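PDB 4Q7F: 5' nucleotidase family protein from Staphylococcus aureus subsp. aureus, which belongs to the 5'-nucleotidase family and pairs a calcineurin-like phosphoesterase domain, which holds a manganese and a magnesium ion, with the family's C-terminal domain. Local coordinates for residues Val28-Ile32 and Gly76-Cys80; Leu48-Asn52 and Phe96-Phe102; Asn81-His86 and Gln312-Trp316; Leu116-Lys120 and Glu137-Leu142; Thr245-Gln251 and Ile262-Thr266. One frame throughout, in Å; residues are numbered along the deposited sequence. Where two conformers were deposited one is given.

Contact 1 (Val28-Ile32 and Gly76-Cys80); sequences VHGYI and GSPFC. With MN (manganese (II) ion), chain C.
Ser-77 sets its CB over the centre of the Tyr-31 ring, a CH-pi contact with CB 3.5 Å from the centroid of that ring. Its hydroxyl serves a different partner: Ser-77 OG donates to Gly-30 O over 2.6 Å, reaching the carbonyl from above its plane. With OG between the backbone N and the carbonyl carbon (chi1 75°), the same oxygen also takes a weak bond from Phe-79 N, so Ser-77 N-caps helix 78-85. A water links Tyr-31 OH to Gly-76 O at the edge of the tyrosine ring. Beyond, Ile-32 CG1 packs 4.0 Å from Phe-79 CE2, and Gly-30 O lies at the phenylalanine's edge. His-29, in the type I' turn 28-31, is the histidine of the D-x-H signature of calcineurin-like phosphoesterases. Its NE2 binds manganese at 2.3 Å, alongside Asp-27, Asp-72 and His-249. Because ND1 is hydrogen-bonded to Gln-75 O, the imidazole is gripped on two sides, which fixes its rotation and holds NE2 on the metal.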
# COMPACT_ATOMS: atom_id res chain seq x y z
N VAL A 28 -0.61 -3.95 -8.51
CA VAL A 28 0.03 -5.22 -8.81
C VAL A 28 1.14 -5.48 -7.79
O VAL A 28 1.38 -6.64 -7.38
CB VAL A 28 0.55 -5.23 -10.23
CG1 VAL A 28 1.26 -6.55 -10.50
CG2 VAL A 28 -0.64 -5.04 -11.16
N HIS A 29 1.79 -4.39 -7.39
CA HIS A 29 2.78 -4.37 -6.33
C HIS A 29 3.98 -5.27 -6.53
O HIS A 29 4.53 -5.81 -5.57
CB HIS A 29 2.11 -4.65 -4.98
CG HIS A 29 1.50 -3.44 -4.34
ND1 HIS A 29 2.25 -2.38 -3.90
CD2 HIS A 29 0.22 -3.15 -4.02
CE1 HIS A 29 1.47 -1.48 -3.34
NE2 HIS A 29 0.22 -1.92 -3.41
N GLY A 30 4.36 -5.48 -7.79
CA GLY A 30 5.53 -6.29 -8.10
C GLY A 30 5.29 -7.77 -7.96
O GLY A 30 6.26 -8.54 -7.87
N TYR A 31 4.01 -8.17 -7.90
CA TYR A 31 3.63 -9.58 -7.91
C TYR A 31 3.41 -9.96 -9.38
O TYR A 31 2.33 -9.82 -9.94
CB TYR A 31 2.39 -9.84 -7.08
CG TYR A 31 2.69 -9.73 -5.61
CD1 TYR A 31 2.64 -8.51 -4.97
CD2 TYR A 31 3.10 -10.83 -4.88
CE1 TYR A 31 2.95 -8.39 -3.61
CE2 TYR A 31 3.42 -10.73 -3.53
CZ TYR A 31 3.34 -9.50 -2.91
OH TYR A 31 3.66 -9.38 -1.59
N ILE A 32 4.49 -10.41 -10.00
CA ILE A 32 4.53 -10.78 -11.40
C ILE A 32 4.29 -12.28 -11.55
O ILE A 32 3.47 -12.72 -12.36
CB ILE A 32 5.92 -10.45 -11.98
CG1 ILE A 32 6.25 -8.96 -11.79
CG2 ILE A 32 6.01 -10.87 -13.45
CD1 ILE A 32 5.29 -8.01 -12.44
N GLY A 76 6.34 -3.57 -3.38
CA GLY A 76 5.36 -4.41 -2.77
C GLY A 76 5.77 -5.81 -2.45
O GLY A 76 5.56 -6.27 -1.35
N SER A 77 6.41 -6.48 -3.39
CA SER A 77 6.73 -7.87 -3.20
C SER A 77 8.21 -8.08 -2.97
O SER A 77 8.99 -7.17 -3.19
CB SER A 77 6.34 -8.63 -4.47
OG SER A 77 7.27 -8.37 -5.51
N PRO A 78 8.60 -9.29 -2.55
CA PRO A 78 10.01 -9.63 -2.37
C PRO A 78 10.78 -9.51 -3.66
O PRO A 78 11.99 -9.41 -3.62
CB PRO A 78 9.97 -11.10 -1.91
CG PRO A 78 8.65 -11.26 -1.28
CD PRO A 78 7.74 -10.40 -2.11
N PHE A 79 10.11 -9.54 -4.81
CA PHE A 79 10.80 -9.37 -6.10
C PHE A 79 11.36 -7.93 -6.13
O PHE A 79 12.52 -7.67 -6.56
CB PHE A 79 9.84 -9.68 -7.26
CG PHE A 79 10.41 -9.38 -8.64
CD1 PHE A 79 11.68 -9.81 -9.00
CD2 PHE A 79 9.65 -8.71 -9.59
CE1 PHE A 79 12.19 -9.57 -10.27
CE2 PHE A 79 10.16 -8.47 -10.86
CZ PHE A 79 11.43 -8.90 -11.20
N CYS A 80 10.57 -7.00 -5.61
CA CYS A 80 10.99 -5.62 -5.52
C CYS A 80 12.22 -5.50 -4.58
O CYS A 80 13.20 -4.84 -4.94
CB CYS A 80 9.81 -4.74 -5.10
SG CYS A 80 8.48 -4.68 -6.35
MN MN C . -1.44 -0.42 -3.11
O HOH W 1 2.99 -7.34 -0.07
O HOH W 2 -2.19 1.14 -1.65
O HOH W 3 -0.46 -0.56 -0.88

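Contact 2 (Leu48-Asn52 and Phe96-Phe102); sequences LLLAN and FYNRMAF
Met-100, a selenomethionine, meets Leu-48, Leu-49 and Asn-52 where helices 48-59 and 91-99 pack together in the calcineurin-like phosphoesterase domain. Its chain runs out extended, CG anti to the carbonyl carbon (chi1 -67°), and brings SE to 3.5 Å from Leu-48 CD2, while its terminal CE lies 3.8 Å from Leu-49 CD2. The amide of Asn-52 lies against the same chain, ND2 3.4 Å from Met-100 CG. Leu-48 CD2 also sits over one face of the Tyr-97 ring, displaced toward the rim and 3.6 Å from Tyr-97 CZ. Leu-48 CD1 points instead at the edge of Phe-102. The Leu-49 methyl that meets Met-100 touches Phe-96 as well, Leu-49 CD2 to Phe-96 CD1 4.0 Å. A second shell sets the polar ends: Tyr-97 OH bonds to Asp-69, and Lys-67 is held by both Asn-52 OD1 and Met-100 O while facing Phe-102 in a cation-pi contact. Asn-52 ND2, for its part, donates to a water 2.8 Å away.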
# COMPACT_ATOMS: atom_id res chain seq x y z
N LEU A 48 0.86 -10.68 -12.39
CA LEU A 48 0.72 -10.00 -13.66
C LEU A 48 0.85 -10.91 -14.88
O LEU A 48 0.17 -10.73 -15.89
CB LEU A 48 1.74 -8.85 -13.72
CG LEU A 48 1.60 -7.91 -14.91
CD1 LEU A 48 0.31 -7.13 -14.78
CD2 LEU A 48 2.79 -6.98 -15.05
N LEU A 49 1.72 -11.90 -14.80
CA LEU A 49 1.86 -12.82 -15.93
C LEU A 49 0.50 -13.44 -16.25
O LEU A 49 0.03 -13.37 -17.38
CB LEU A 49 2.88 -13.89 -15.63
CG LEU A 49 4.33 -13.41 -15.69
CD1 LEU A 49 5.24 -14.54 -15.25
CD2 LEU A 49 4.69 -12.93 -17.10
N LEU A 50 -0.16 -13.98 -15.24
CA LEU A 50 -1.42 -14.66 -15.43
C LEU A 50 -2.55 -13.67 -15.69
O LEU A 50 -3.38 -13.90 -16.57
CB LEU A 50 -1.71 -15.56 -14.23
CG LEU A 50 -2.87 -16.51 -14.31
CD1 LEU A 50 -2.70 -17.45 -15.50
CD2 LEU A 50 -2.94 -17.28 -13.00
N ALA A 51 -2.57 -12.55 -14.97
CA ALA A 51 -3.60 -11.55 -15.21
C ALA A 51 -3.52 -11.05 -16.65
O ALA A 51 -4.52 -10.88 -17.31
CB ALA A 51 -3.48 -10.41 -14.25
N ASN A 52 -2.30 -10.85 -17.15
CA ASN A 52 -2.13 -10.37 -18.51
C ASN A 52 -2.58 -11.42 -19.52
O ASN A 52 -3.14 -11.09 -20.57
CB ASN A 52 -0.68 -9.94 -18.78
CG ASN A 52 -0.51 -9.32 -20.13
OD1 ASN A 52 -1.03 -8.23 -20.41
ND2 ASN A 52 0.29 -9.95 -20.97
N PHE A 96 9.05 -6.79 -17.93
CA PHE A 96 7.76 -7.47 -17.90
C PHE A 96 6.68 -6.55 -18.44
O PHE A 96 5.91 -6.95 -19.33
CB PHE A 96 7.37 -7.96 -16.48
CG PHE A 96 8.09 -9.20 -16.04
CD1 PHE A 96 7.79 -10.43 -16.63
CD2 PHE A 96 9.05 -9.16 -15.04
CE1 PHE A 96 8.45 -11.58 -16.24
CE2 PHE A 96 9.70 -10.31 -14.64
CZ PHE A 96 9.41 -11.52 -15.23
N TYR A 97 6.58 -5.33 -17.92
CA TYR A 97 5.54 -4.42 -18.40
C TYR A 97 5.70 -4.10 -19.89
O TYR A 97 4.72 -4.07 -20.64
CB TYR A 97 5.47 -3.14 -17.58
CG TYR A 97 4.69 -3.27 -16.31
CD1 TYR A 97 5.28 -3.72 -15.14
CD2 TYR A 97 3.34 -2.96 -16.28
CE1 TYR A 97 4.53 -3.86 -13.97
CE2 TYR A 97 2.59 -3.10 -15.14
CZ TYR A 97 3.19 -3.54 -13.99
OH TYR A 97 2.40 -3.66 -12.86
N ASN A 98 6.94 -3.88 -20.29
CA ASN A 98 7.22 -3.54 -21.65
C ASN A 98 6.82 -4.60 -22.66
O ASN A 98 6.32 -4.24 -23.73
CB ASN A 98 8.70 -3.12 -21.83
CG ASN A 98 8.96 -1.68 -21.41
OD1 ASN A 98 8.04 -0.95 -21.08
ND2 ASN A 98 10.21 -1.27 -21.45
N ARG A 99 7.02 -5.89 -22.35
CA ARG A 99 6.63 -6.97 -23.26
C ARG A 99 5.14 -7.01 -23.48
O ARG A 99 4.67 -7.36 -24.55
CB ARG A 99 6.91 -8.37 -22.72
CG ARG A 99 8.29 -8.68 -22.24
CD ARG A 99 8.42 -10.19 -22.21
NE ARG A 99 9.35 -10.62 -21.19
CZ ARG A 99 9.00 -11.33 -20.13
NH1 ARG A 99 9.93 -11.65 -19.25
NH2 ARG A 99 7.75 -11.73 -19.98
N MSE A 100 4.39 -6.62 -22.45
CA MSE A 100 2.93 -6.74 -22.49
C MSE A 100 2.20 -5.70 -23.30
O MSE A 100 0.97 -5.76 -23.45
CB MSE A 100 2.47 -6.68 -21.03
CG MSE A 100 2.97 -7.94 -20.33
SE MSE A 100 2.42 -7.85 -18.46
CE MSE A 100 3.39 -9.49 -17.95
N ALA A 101 2.91 -4.70 -23.78
CA ALA A 101 2.30 -3.65 -24.60
C ALA A 101 1.10 -2.94 -23.99
O ALA A 101 0.01 -2.96 -24.55
CB ALA A 101 1.99 -4.16 -26.00
N PHE A 102 1.31 -2.32 -22.82
CA PHE A 102 0.30 -1.49 -22.19
C PHE A 102 0.20 -0.18 -22.96
O PHE A 102 1.09 0.17 -23.75
CB PHE A 102 0.65 -1.17 -20.74
CG PHE A 102 0.31 -2.25 -19.78
CD1 PHE A 102 1.07 -3.40 -19.71
CD2 PHE A 102 -0.74 -2.08 -18.87
CE1 PHE A 102 0.77 -4.40 -18.79
CE2 PHE A 102 -1.05 -3.05 -17.97
CZ PHE A 102 -0.30 -4.21 -17.91
O HOH W 4 0.85 -9.23 -23.67

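Contact 3 (Asn81-His86 and Gln312-Trp316); sequences NYLIAH and QLEDW
Helices 81-85 and 312-316 cross almost perpendicularly, at 87° with their axes 11.0 Å apart, and the nearest alpha carbons are those of Tyr-82 and Leu-313. Trp-316 bridges the gap, its CG anti to the backbone N (chi1 -176°), and presents one indole face to two rings. Tyr-82 points an edge at that face in a T-shaped pair, planes at 82°, with CD1 3.8 Å from Trp-316 CE3. His-86 does likewise beside it, CE1 3.5 Å from Trp-316 CD1. The three form an aromatic cluster that joins the end of helix 78-85, in the calcineurin-like phosphoesterase domain, to helix 304-317. His-86 is steadied by its own helix: ND1 donates to Tyr-82 O over 2.9 Å, nearly in the imidazole plane, and sits over the tyrosine ring near its rim. Leu-313 CD1 fills in against Tyr-82 CB at 3.6 Å, and Ala-85 CB meets Trp-316 CZ2. Met-377 and Ile-381 of helix 377-383 also pack on the indole. Between Tyr-82 OH and Gln-312 OE1 a water makes the link, donating to the amide oxygen.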
# COMPACT_ATOMS: atom_id res chain seq x y z
N ASN A 81 12.20 -6.17 -3.42
CA ASN A 81 13.38 -6.18 -2.54
C ASN A 81 14.59 -6.72 -3.28
O ASN A 81 15.69 -6.15 -3.19
CB ASN A 81 13.19 -7.05 -1.30
CG ASN A 81 12.06 -6.57 -0.43
OD1 ASN A 81 10.91 -6.52 -0.86
ND2 ASN A 81 12.37 -6.27 0.82
N TYR A 82 14.37 -7.84 -3.97
CA TYR A 82 15.42 -8.49 -4.76
C TYR A 82 16.07 -7.52 -5.74
O TYR A 82 17.30 -7.48 -5.85
CB TYR A 82 14.85 -9.70 -5.49
CG TYR A 82 15.85 -10.39 -6.40
CD1 TYR A 82 16.67 -11.41 -5.93
CD2 TYR A 82 15.96 -10.03 -7.73
CE1 TYR A 82 17.59 -12.04 -6.75
CE2 TYR A 82 16.89 -10.65 -8.56
CZ TYR A 82 17.70 -11.65 -8.06
OH TYR A 82 18.61 -12.28 -8.87
N LEU A 83 15.26 -6.74 -6.44
CA LEU A 83 15.77 -5.79 -7.43
C LEU A 83 16.66 -4.72 -6.83
O LEU A 83 17.71 -4.41 -7.39
CB LEU A 83 14.63 -5.12 -8.20
CG LEU A 83 13.77 -6.02 -9.08
CD1 LEU A 83 12.62 -5.20 -9.63
CD2 LEU A 83 14.57 -6.67 -10.20
N ILE A 84 16.23 -4.15 -5.70
CA ILE A 84 16.99 -3.12 -5.04
C ILE A 84 18.31 -3.70 -4.58
O ILE A 84 19.36 -3.06 -4.73
CB ILE A 84 16.25 -2.51 -3.82
CG1 ILE A 84 14.91 -1.87 -4.22
CG2 ILE A 84 17.14 -1.46 -3.15
CD1 ILE A 84 15.02 -0.71 -5.20
N ALA A 85 18.26 -4.92 -4.03
CA ALA A 85 19.44 -5.59 -3.52
C ALA A 85 20.41 -6.05 -4.60
O ALA A 85 21.55 -6.33 -4.30
CB ALA A 85 19.04 -6.78 -2.64
N HIS A 86 19.97 -6.16 -5.85
CA HIS A 86 20.89 -6.60 -6.90
C HIS A 86 21.37 -5.46 -7.78
O HIS A 86 22.33 -4.79 -7.41
CB HIS A 86 20.35 -7.82 -7.62
CG HIS A 86 20.41 -9.03 -6.76
ND1 HIS A 86 19.57 -9.21 -5.69
CD2 HIS A 86 21.28 -10.07 -6.74
CE1 HIS A 86 19.89 -10.33 -5.06
NE2 HIS A 86 20.92 -10.88 -5.68
N GLN A 312 16.25 -17.65 -9.40
CA GLN A 312 17.24 -16.77 -8.77
C GLN A 312 16.60 -16.08 -7.58
O GLN A 312 17.19 -15.97 -6.50
CB GLN A 312 17.74 -15.73 -9.75
CG GLN A 312 18.69 -16.28 -10.81
CD GLN A 312 18.99 -15.27 -11.89
OE1 GLN A 312 18.11 -14.51 -12.31
NE2 GLN A 312 20.23 -15.28 -12.38
N LEU A 313 15.38 -15.62 -7.78
CA LEU A 313 14.64 -14.94 -6.74
C LEU A 313 14.40 -15.88 -5.56
O LEU A 313 14.70 -15.53 -4.42
CB LEU A 313 13.31 -14.43 -7.30
CG LEU A 313 12.34 -13.83 -6.28
CD1 LEU A 313 13.01 -12.75 -5.44
CD2 LEU A 313 11.13 -13.27 -7.03
N GLU A 314 13.89 -17.08 -5.83
CA GLU A 314 13.65 -18.05 -4.74
C GLU A 314 14.96 -18.42 -4.04
O GLU A 314 15.02 -18.52 -2.81
CB GLU A 314 12.94 -19.30 -5.27
CG GLU A 314 11.55 -19.04 -5.85
CD GLU A 314 10.53 -18.54 -4.85
OE1 GLU A 314 10.77 -18.57 -3.59
OE2 GLU A 314 9.45 -18.12 -5.34
N ASP A 315 16.02 -18.61 -4.82
CA ASP A 315 17.32 -18.93 -4.23
C ASP A 315 17.74 -17.85 -3.21
O ASP A 315 18.16 -18.16 -2.10
CB ASP A 315 18.39 -19.13 -5.31
CG ASP A 315 18.19 -20.42 -6.12
OD1 ASP A 315 17.31 -21.25 -5.79
OD2 ASP A 315 18.93 -20.61 -7.10
N TRP A 316 17.59 -16.58 -3.60
CA TRP A 316 17.93 -15.47 -2.72
C TRP A 316 17.04 -15.48 -1.49
O TRP A 316 17.52 -15.30 -0.38
CB TRP A 316 17.78 -14.15 -3.48
CG TRP A 316 18.19 -12.96 -2.73
CD1 TRP A 316 19.46 -12.56 -2.45
CD2 TRP A 316 17.32 -11.93 -2.23
NE1 TRP A 316 19.44 -11.36 -1.78
CE2 TRP A 316 18.14 -10.96 -1.62
CE3 TRP A 316 15.93 -11.75 -2.22
CZ2 TRP A 316 17.61 -9.82 -1.01
CZ3 TRP A 316 15.41 -10.63 -1.63
CH2 TRP A 316 16.24 -9.67 -1.04
O HOH W 5 18.79 -11.72 -11.26

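Contact 4 (Leu116-Lys120 and Glu137-Leu142); sequences LPYLK and ENDSTL
The carboxylate of Glu-137 is the flat group that takes part in this contact, and Lys-120 meets it in a salt bridge, mainly at one oxygen. Lys-120 NZ lies 2.4 Å from Glu-137 OE2 but 3.4 Å from Glu-137 OE1. The shorter separation is too short for such a pair, so its length, and with it the detail of the one-oxygen geometry, is doubtful. An apolar neighbour stands by as well: Leu-116 CD2, 3.8 Å from Glu-137 OE2. Both charged chains reach out extended and approach from opposite directions, Lys-120 from helix 116-125 and Glu-137 from the end of strand 135-137. A chi1 of -179° turns Glu-137 CG away from the backbone N, and the extended chain carries the carboxylate to the helix. A type II' turn from Glu-137 to Ser-140 joins this strand to strand 140-141 as a beta hairpin, and Leu-142 follows directly. Its CD1 packs against the lysine's methylene, 3.9 Å from Lys-120 CE, and lies 4.1 Å from Leu-116 CD1; its other methyl faces Leu-119 more loosely. Leu-179 of strand 179-181 touches both Leu-116 and Glu-137. Helix and hairpin are thus tied by a charge pair at the surface, flanked by Leu-116 and Leu-142, whose attraction solvent probably moderates.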
# COMPACT_ATOMS: atom_id res chain seq x y z
N LEU A 116 13.05 9.53 -5.70
CA LEU A 116 12.60 10.14 -6.92
C LEU A 116 13.43 9.74 -8.14
O LEU A 116 12.85 9.50 -9.20
CB LEU A 116 12.51 11.66 -6.76
CG LEU A 116 11.70 12.38 -7.83
CD1 LEU A 116 10.29 11.83 -7.88
CD2 LEU A 116 11.68 13.90 -7.60
N PRO A 117 14.78 9.66 -8.02
CA PRO A 117 15.60 9.24 -9.15
C PRO A 117 15.28 7.82 -9.63
O PRO A 117 15.29 7.56 -10.84
CB PRO A 117 17.04 9.31 -8.61
CG PRO A 117 16.98 10.27 -7.49
CD PRO A 117 15.61 10.11 -6.88
N TYR A 118 15.01 6.91 -8.70
CA TYR A 118 14.64 5.55 -9.05
C TYR A 118 13.33 5.59 -9.86
O TYR A 118 13.24 4.98 -10.92
CB TYR A 118 14.50 4.71 -7.80
CG TYR A 118 14.25 3.24 -8.04
CD1 TYR A 118 15.31 2.37 -8.31
CD2 TYR A 118 12.98 2.72 -7.94
CE1 TYR A 118 15.07 1.02 -8.50
CE2 TYR A 118 12.74 1.39 -8.11
CZ TYR A 118 13.79 0.54 -8.40
OH TYR A 118 13.51 -0.79 -8.58
N LEU A 119 12.35 6.38 -9.41
CA LEU A 119 11.08 6.52 -10.11
C LEU A 119 11.26 7.13 -11.51
O LEU A 119 10.77 6.57 -12.51
CB LEU A 119 10.10 7.36 -9.31
CG LEU A 119 8.74 7.60 -9.97
CD1 LEU A 119 8.06 6.29 -10.35
CD2 LEU A 119 7.83 8.43 -9.07
N LYS A 120 11.97 8.25 -11.58
CA LYS A 120 12.20 8.92 -12.85
C LYS A 120 12.86 7.99 -13.86
O LYS A 120 12.45 7.94 -15.03
CB LYS A 120 13.02 10.21 -12.68
CG LYS A 120 12.31 11.34 -11.95
CD LYS A 120 13.14 12.61 -12.01
CE LYS A 120 12.45 13.79 -11.34
NZ LYS A 120 13.34 15.00 -11.31
N GLU A 137 6.30 18.86 -9.98
CA GLU A 137 7.70 18.94 -9.61
C GLU A 137 8.09 20.35 -10.04
O GLU A 137 8.11 20.67 -11.24
CB GLU A 137 8.52 17.90 -10.34
CG GLU A 137 9.98 17.93 -9.97
CD GLU A 137 10.83 17.03 -10.83
OE1 GLU A 137 10.51 16.83 -12.02
OE2 GLU A 137 11.85 16.56 -10.33
N ASN A 138 8.38 21.21 -9.07
CA ASN A 138 8.66 22.60 -9.33
C ASN A 138 7.40 23.24 -9.96
O ASN A 138 6.32 23.14 -9.36
CB ASN A 138 9.96 22.80 -10.15
CG ASN A 138 11.19 22.34 -9.39
OD1 ASN A 138 11.23 22.34 -8.15
ND2 ASN A 138 12.22 21.95 -10.12
N ASP A 139 7.51 23.81 -11.15
CA ASP A 139 6.36 24.49 -11.75
C ASP A 139 5.72 23.76 -12.94
O ASP A 139 5.17 24.38 -13.84
CB ASP A 139 6.76 25.93 -12.11
CG ASP A 139 7.22 26.73 -10.89
OD1 ASP A 139 6.81 26.40 -9.76
OD2 ASP A 139 7.98 27.70 -11.06
N SER A 140 5.78 22.43 -12.93
CA SER A 140 5.13 21.62 -13.96
C SER A 140 4.87 20.22 -13.40
O SER A 140 5.32 19.90 -12.29
CB SER A 140 5.96 21.57 -15.24
OG SER A 140 7.15 20.82 -15.05
N THR A 141 4.14 19.40 -14.14
CA THR A 141 3.84 18.05 -13.70
C THR A 141 5.12 17.21 -13.65
O THR A 141 6.01 17.37 -14.47
CB THR A 141 2.78 17.37 -14.59
OG1 THR A 141 3.21 17.40 -15.96
CG2 THR A 141 1.42 18.08 -14.46
N LEU A 142 5.20 16.34 -12.65
CA LEU A 142 6.33 15.42 -12.51
C LEU A 142 6.42 14.59 -13.78
O LEU A 142 7.50 14.45 -14.36
CB LEU A 142 6.13 14.53 -11.28
CG LEU A 142 7.04 13.31 -11.15
CD1 LEU A 142 8.52 13.67 -11.13
CD2 LEU A 142 6.66 12.52 -9.91

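Contact 5 (Thr245-Gln251 and Ile262-Thr266); sequences TGHQHRQ and IQPGT. With MG (magnesium ion), chain B; MN (manganese (II) ion), chain C.
Gln-263 pushes its side chain into the loop 245-251 and bonds there with both ends of its amide. Gln-263 OE1 accepts from Arg-250 N over 3.0 Å, and NE2 donates to Thr-245 OG1 over 3.1 Å. Thr-245 OG1 in turn donates to Ile-262 O at 2.7 Å, a carbonyl that also receives Thr-245 N. Held this way, the loop carries the G-H-x-H signature of calcineurin-like phosphoesterases: His-247 ND1 binds magnesium at 2.5 Å, His-249 NE2 binds manganese at 2.4 Å, and one water bridges the two metals while donating to His-247 O. Thr-266 covers one face of the His-249 ring, its CB 3.7 Å from His-249 CG, and its OG1 is tied to Asp-27 O. Thr-266 thus lies in the second shell and probably helps to position Asp-27 and His-249. Arg-250 bends back to give NH1 to Gln-248 OE1, an oxygen held also by Phe-210 N. Further out, Gly-265 N bonds to Arg-250 O, and Gln-251 with Pro-264 forms a non-hydrogen-bonded antiparallel pair. Here strands 251-256 and 259-264 lie side by side at one margin of the six-stranded sheet, with Ile-262 and Gln-251 packed on strands 270-278 and 284-293 of the sheet that holds strand 19-25.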
# COMPACT_ATOMS: atom_id res chain seq x y z
N THR A 245 -10.29 3.29 -10.35
CA THR A 245 -9.73 3.55 -9.04
C THR A 245 -8.80 2.44 -8.56
O THR A 245 -8.68 1.40 -9.19
CB THR A 245 -10.84 3.78 -8.00
OG1 THR A 245 -11.63 2.59 -7.85
CG2 THR A 245 -11.72 4.92 -8.40
N GLY A 246 -8.14 2.66 -7.43
CA GLY A 246 -7.20 1.68 -6.87
C GLY A 246 -6.91 2.07 -5.44
O GLY A 246 -7.79 2.60 -4.74
N HIS A 247 -5.68 1.79 -4.99
CA HIS A 247 -5.16 2.20 -3.68
C HIS A 247 -5.70 1.49 -2.46
O HIS A 247 -4.94 1.17 -1.55
CB HIS A 247 -5.34 3.72 -3.50
CG HIS A 247 -4.80 4.25 -2.22
ND1 HIS A 247 -3.46 4.21 -1.90
CD2 HIS A 247 -5.41 4.89 -1.18
CE1 HIS A 247 -3.26 4.77 -0.73
NE2 HIS A 247 -4.43 5.19 -0.27
N GLN A 248 -7.02 1.29 -2.42
CA GLN A 248 -7.63 0.64 -1.29
C GLN A 248 -7.64 -0.88 -1.41
O GLN A 248 -7.97 -1.55 -0.45
CB GLN A 248 -9.05 1.17 -1.09
CG GLN A 248 -9.13 2.64 -0.69
CD GLN A 248 -10.59 3.12 -0.61
OE1 GLN A 248 -11.38 2.82 -1.50
NE2 GLN A 248 -10.93 3.83 0.45
N HIS A 249 -7.28 -1.41 -2.60
CA HIS A 249 -7.24 -2.86 -2.82
C HIS A 249 -8.62 -3.53 -2.71
O HIS A 249 -8.74 -4.72 -2.39
CB HIS A 249 -6.29 -3.52 -1.83
CG HIS A 249 -4.89 -3.01 -1.90
ND1 HIS A 249 -3.86 -3.61 -1.21
CD2 HIS A 249 -4.33 -2.04 -2.64
CE1 HIS A 249 -2.74 -2.97 -1.47
NE2 HIS A 249 -2.99 -2.04 -2.37
N ARG A 250 -9.66 -2.76 -2.96
CA ARG A 250 -11.01 -3.27 -2.92
C ARG A 250 -11.41 -3.78 -4.31
O ARG A 250 -10.78 -3.43 -5.31
CB ARG A 250 -11.95 -2.16 -2.51
CG ARG A 250 -11.63 -1.62 -1.12
CD ARG A 250 -12.30 -0.29 -0.90
NE ARG A 250 -13.74 -0.46 -0.76
CZ ARG A 250 -14.58 0.54 -0.53
NH1 ARG A 250 -14.15 1.80 -0.47
NH2 ARG A 250 -15.88 0.29 -0.40
N GLN A 251 -12.46 -4.62 -4.34
CA GLN A 251 -12.98 -5.19 -5.58
C GLN A 251 -14.34 -4.59 -5.86
O GLN A 251 -15.34 -4.93 -5.20
CB GLN A 251 -12.98 -6.71 -5.51
CG GLN A 251 -11.56 -7.21 -5.28
CD GLN A 251 -11.38 -8.67 -5.56
OE1 GLN A 251 -12.34 -9.41 -5.75
NE2 GLN A 251 -10.12 -9.10 -5.59
N ILE A 262 -14.81 1.18 -11.39
CA ILE A 262 -13.95 0.03 -11.20
C ILE A 262 -12.84 0.19 -10.17
O ILE A 262 -12.17 1.25 -10.09
CB ILE A 262 -13.19 -0.27 -12.51
CG1 ILE A 262 -14.13 -0.80 -13.59
CG2 ILE A 262 -12.07 -1.28 -12.26
CD1 ILE A 262 -14.53 -2.25 -13.42
N GLN A 263 -12.64 -0.86 -9.38
CA GLN A 263 -11.49 -0.97 -8.48
C GLN A 263 -11.13 -2.45 -8.60
O GLN A 263 -11.93 -3.33 -8.23
CB GLN A 263 -11.76 -0.52 -7.03
CG GLN A 263 -10.42 -0.29 -6.32
CD GLN A 263 -10.49 0.43 -5.00
OE1 GLN A 263 -9.89 -0.01 -4.02
NE2 GLN A 263 -11.18 1.56 -4.97
N PRO A 264 -9.96 -2.73 -9.19
CA PRO A 264 -9.59 -4.09 -9.46
C PRO A 264 -8.68 -4.79 -8.47
O PRO A 264 -7.73 -5.46 -8.87
CB PRO A 264 -8.94 -3.97 -10.83
CG PRO A 264 -8.29 -2.63 -10.81
CD PRO A 264 -8.99 -1.80 -9.78
N GLY A 265 -8.94 -4.63 -7.18
CA GLY A 265 -8.17 -5.34 -6.18
C GLY A 265 -6.67 -5.08 -6.18
O GLY A 265 -6.20 -3.93 -6.29
N THR A 266 -5.91 -6.16 -6.02
CA THR A 266 -4.48 -6.05 -5.90
C THR A 266 -3.81 -7.37 -6.22
O THR A 266 -4.44 -8.44 -6.15
CB THR A 266 -4.10 -5.65 -4.42
OG1 THR A 266 -2.68 -5.46 -4.29
CG2 THR A 266 -4.57 -6.73 -3.43
MG MG B . -1.59 2.94 -2.99
MN MN C . -1.44 -0.42 -3.11
O HOH W 2 -2.19 1.14 -1.65
O HOH W 6 -6.84 -1.34 -5.70
O HOH W 7 -7.27 -8.37 -4.91
O HOH W 3 -0.46 -0.56 -0.88

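How the contacts relate
From the N terminus, contact 1 closes the first loop, bringing 76-80 back to 28-32. Contact 2 crosses it, because 48-52 lies inside that loop and 96-102 beyond it; the two also touch, Ile-32 packing on Phe-96. Contact 3 opens on helix 78-85, which contact 1 uses too, and crosses contact 2 before closing at 312-316, some 225 residues later. Contacts 4 and 5 are both nested in this long span, one after the other. Contact 4 ties helix 116-125 to a hairpin at the surface, meeting contact 3 through Tyr-118 and Ile-84. Contact 5, beside strands 251-256 and 259-264, returns to the metal centre, where His-249 and His-29 of contact 1 share the manganese.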